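Local coordinates for putative glycosyl hydrolase (Parabacteroides distasonis, PDB 4QHZ), which is probably a hydrolase of the 3-keto-disaccharide hydrolase family and binds magnesium, at residues I148-I153 with T208-F213. Numbering follows the deposited sequence.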
ATOM      1  N   ILE C 148       7.041  -3.785 -17.137  1.00 19.00           N
ATOM      2  CA  ILE C 148       7.897  -2.724 -16.629  1.00 20.24           C
ATOM      3  C   ILE C 148       9.287  -3.316 -16.824  1.00 20.82           C
ATOM      4  O   ILE C 148       9.672  -4.261 -16.134  1.00 18.28           O
ATOM      5  CB  ILE C 148       7.616  -2.350 -15.162  1.00 20.10           C
ATOM      6  CG1 ILE C 148       6.134  -2.025 -14.946  1.00 20.63           C
ATOM      7  CG2 ILE C 148       8.471  -1.160 -14.742  1.00 22.02           C
ATOM      8  CD1 ILE C 148       5.530  -1.100 -15.988  1.00 22.52           C
ATOM      9  N   TYR C 149      10.012  -2.774 -17.800  1.00 21.52           N
ATOM     10  CA  TYR C 149      11.102  -3.495 -18.457  1.00 21.55           C
ATOM     11  C   TYR C 149      12.094  -4.130 -17.473  1.00 23.13           C
ATOM     12  O   TYR C 149      12.767  -3.436 -16.703  1.00 21.87           O
ATOM     13  CB  TYR C 149      11.831  -2.574 -19.437  1.00 20.89           C
ATOM     14  CG  TYR C 149      12.917  -3.264 -20.215  1.00 21.80           C
ATOM     15  CD1 TYR C 149      12.611  -4.200 -21.196  1.00 22.27           C
ATOM     16  CD2 TYR C 149      14.254  -2.990 -19.961  1.00 22.46           C
ATOM     17  CE1 TYR C 149      13.607  -4.840 -21.913  1.00 22.45           C
ATOM     18  CE2 TYR C 149      15.253  -3.623 -20.669  1.00 23.51           C
ATOM     19  CZ  TYR C 149      14.924  -4.546 -21.642  1.00 21.80           C
ATOM     20  OH  TYR C 149      15.921  -5.175 -22.338  1.00 22.28           O
ATOM     21  N   LYS C 150      12.143  -5.465 -17.520  1.00 22.69           N
ATOM     22  CA  LYS C 150      13.045  -6.314 -16.711  1.00 22.22           C
ATOM     23  C   LYS C 150      12.800  -6.263 -15.198  1.00 22.74           C
ATOM     24  O   LYS C 150      13.666  -6.643 -14.410  1.00 27.15           O
ATOM     25  CB  LYS C 150      14.522  -6.005 -17.034  1.00 20.65           C
ATOM     26  CG  LYS C 150      14.983  -6.601 -18.353  1.00 22.53           C
ATOM     27  CD  LYS C 150      16.496  -6.596 -18.481  1.00 22.54           C
ATOM     28  CE  LYS C 150      16.952  -7.391 -19.692  1.00 21.68           C
ATOM     29  NZ  LYS C 150      18.428  -7.634 -19.667  1.00 21.87           N
ATOM     30  N   GLN C 151      11.619  -5.805 -14.794  1.00 20.64           N
ATOM     31  CA  GLN C 151      11.245  -5.784 -13.384  1.00 22.74           C
ATOM     32  C   GLN C 151       9.996  -6.607 -13.133  1.00 23.25           C
ATOM     33  O   GLN C 151       9.991  -7.461 -12.256  1.00 23.15           O
ATOM     34  CB  GLN C 151      10.996  -4.358 -12.907  1.00 22.16           C
ATOM     35  CG  GLN C 151      12.243  -3.502 -12.825  1.00 21.59           C
ATOM     36  CD  GLN C 151      11.945  -2.090 -12.363  1.00 21.33           C
ATOM     37  OE1 GLN C 151      10.949  -1.844 -11.676  1.00 24.04           O
ATOM     38  NE2 GLN C 151      12.817  -1.155 -12.714  1.00 21.48           N
ATOM     39  N   SER C 152       8.939  -6.317 -13.895  1.00 24.76           N
ATOM     40  CA  SER C 152       7.615  -6.873 -13.660  1.00 23.82           C
ATOM     41  C   SER C 152       7.041  -7.485 -14.926  1.00 24.19           C
ATOM     42  O   SER C 152       6.789  -6.784 -15.906  1.00 22.07           O
ATOM     43  CB  SER C 152       6.679  -5.787 -13.143  1.00 25.29           C
ATOM     44  OG  SER C 152       7.174  -5.238 -11.933  1.00 27.00           O
ATOM     45  N   ILE C 153       6.826  -8.799 -14.876  1.00 24.23           N
ATOM     46  CA  ILE C 153       6.254  -9.560 -15.976  1.00 22.60           C
ATOM     47  C   ILE C 153       4.786  -9.171 -16.133  1.00 21.92           C
ATOM     48  O   ILE C 153       4.060  -9.080 -15.139  1.00 21.07           O
ATOM     49  CB  ILE C 153       6.368 -11.067 -15.709  1.00 24.48           C
ATOM     50  CG1 ILE C 153       7.840 -11.478 -15.542  1.00 24.80           C
ATOM     51  CG2 ILE C 153       5.741 -11.870 -16.832  1.00 25.74           C
ATOM     52  CD1 ILE C 153       8.024 -12.809 -14.846  1.00 25.12           C
ATOM     53  N   THR C 208      14.428   1.379 -15.096  1.00 20.55           N
ATOM     54  CA  THR C 208      14.447   0.164 -15.891  1.00 20.64           C
ATOM     55  C   THR C 208      15.803   0.076 -16.584  1.00 21.50           C
ATOM     56  O   THR C 208      16.260   1.046 -17.192  1.00 23.79           O
ATOM     57  CB  THR C 208      13.300   0.122 -16.913  1.00 19.83           C
ATOM     58  OG1 THR C 208      13.261   1.352 -17.650  1.00 19.18           O
ATOM     59  CG2 THR C 208      11.993  -0.081 -16.191  1.00 21.18           C
ATOM     60  N   GLU C 209      16.451  -1.076 -16.466  1.00 21.56           N
ATOM     61  CA  GLU C 209      17.835  -1.237 -16.920  1.00 21.60           C
ATOM     62  C   GLU C 209      18.007  -2.511 -17.740  1.00 20.51           C
ATOM     63  O   GLU C 209      17.530  -3.580 -17.349  1.00 19.37           O
ATOM     64  CB  GLU C 209      18.773  -1.290 -15.719  1.00 23.18           C
ATOM     65  CG  GLU C 209      18.752  -0.054 -14.825  1.00 25.48           C
ATOM     66  CD  GLU C 209      19.405   1.165 -15.458  1.00 25.43           C
ATOM     67  OE1 GLU C 209      20.133   1.009 -16.462  1.00 27.19           O
ATOM     68  OE2 GLU C 209      19.199   2.278 -14.940  1.00 26.25           O
ATOM     69  N   TRP C 210      18.695  -2.388 -18.873  1.00 20.55           N
ATOM     70  CA  TRP C 210      19.064  -3.532 -19.698  1.00 20.72           C
ATOM     71  C   TRP C 210      20.110  -4.387 -18.989  1.00 21.27           C
ATOM     72  O   TRP C 210      20.107  -5.608 -19.115  1.00 20.10           O
ATOM     73  CB  TRP C 210      19.602  -3.048 -21.049  1.00 21.62           C
ATOM     74  CG  TRP C 210      19.972  -4.135 -22.015  1.00 21.64           C
ATOM     75  CD1 TRP C 210      19.205  -5.194 -22.400  1.00 21.75           C
ATOM     76  CD2 TRP C 210      21.196  -4.240 -22.755  1.00 23.63           C
ATOM     77  NE1 TRP C 210      19.880  -5.963 -23.320  1.00 22.61           N
ATOM     78  CE2 TRP C 210      21.106  -5.400 -23.551  1.00 23.79           C
ATOM     79  CE3 TRP C 210      22.365  -3.471 -22.816  1.00 25.64           C
ATOM     80  CZ2 TRP C 210      22.138  -5.810 -24.401  1.00 24.76           C
ATOM     81  CZ3 TRP C 210      23.396  -3.890 -23.658  1.00 27.45           C
ATOM     82  CH2 TRP C 210      23.269  -5.047 -24.437  1.00 25.28           C
ATOM     83  N   ILE C 211      21.002  -3.737 -18.245  1.00 21.61           N
ATOM     84  CA  ILE C 211      22.064  -4.426 -17.518  1.00 22.13           C
ATOM     85  C   ILE C 211      21.990  -4.070 -16.042  1.00 24.04           C
ATOM     86  O   ILE C 211      21.978  -2.893 -15.683  1.00 24.00           O
ATOM     87  CB  ILE C 211      23.455  -4.058 -18.077  1.00 21.36           C
ATOM     88  CG1 ILE C 211      23.640  -4.664 -19.471  1.00 20.68           C
ATOM     89  CG2 ILE C 211      24.553  -4.523 -17.138  1.00 22.28           C
ATOM     90  CD1 ILE C 211      24.876  -4.191 -20.211  1.00 20.58           C
ATOM     91  N   GLY C 212      21.951  -5.094 -15.193  1.00 24.72           N
ATOM     92  CA  GLY C 212      22.039  -4.902 -13.753  1.00 23.75           C
ATOM     93  C   GLY C 212      20.721  -4.630 -13.061  1.00 24.94           C
ATOM     94  O   GLY C 212      19.647  -4.690 -13.668  1.00 26.87           O
ATOM     95  N   PHE C 213      20.815  -4.330 -11.771  1.00 26.29           N
ATOM     96  CA  PHE C 213      19.650  -4.090 -10.931  1.00 25.83           C
ATOM     97  C   PHE C 213      19.077  -2.704 -11.187  1.00 24.20           C
ATOM     98  O   PHE C 213      19.803  -1.798 -11.598  1.00 22.77           O
ATOM     99  CB  PHE C 213      20.019  -4.230  -9.448  1.00 28.24           C
ATOM    100  CG  PHE C 213      20.288  -5.646  -9.018  1.00 29.93           C
ATOM    101  CD1 PHE C 213      21.471  -6.281  -9.360  1.00 32.59           C
ATOM    102  CD2 PHE C 213      19.357  -6.340  -8.267  1.00 36.06           C
ATOM    103  CE1 PHE C 213      21.720  -7.587  -8.976  1.00 35.87           C
ATOM    104  CE2 PHE C 213      19.600  -7.645  -7.870  1.00 41.34           C
ATOM    105  CZ  PHE C 213      20.782  -8.270  -8.227  1.00 38.36           C
TER
HETATM  106  O   HOH W   1      14.829  -2.797 -14.846  1.00 20.42           O
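Y149 and K150 reach across to T208-W210 where two loops of a concanavalin-like beta-sandwich meet close to the magnesium site. I148-Q151 form a type II turn closed by Q151 N to I148 O; S152 N shares that oxygen, so Q151 and S152 face I148 as a classic beta bulge. The one direct hydrogen bond between the loops runs from K150 NZ to W210 O (2.7 Å), the donor nitrogen tilted 16° from the carbonyl plane. Lysine suits this place because its extended chain also brings the ammonium to E24 of the second subunit in a salt bridge. A methionine here would probably leave W210 O without this donor and that E24 without its cationic mate. A water adds a second link, donating to Y149 O (2.8 Å) and accepting from E209 N. Threonine gives T208 a methyl, CG2, for I148 CG2 (4.0 Å) and Y149, and a hydroxyl for N of E128, a magnesium ligand. With CG anti to the backbone N (chi1 -177°), Y149 lies alongside W210, pointing the same way; K150 CG sits over one ring face, toward the rim. Tyrosine fits by pairing this ring with a hydroxyl that bonds Y140, Y149 OH lying 3.3 Å from W210 CD1 at the indole edge.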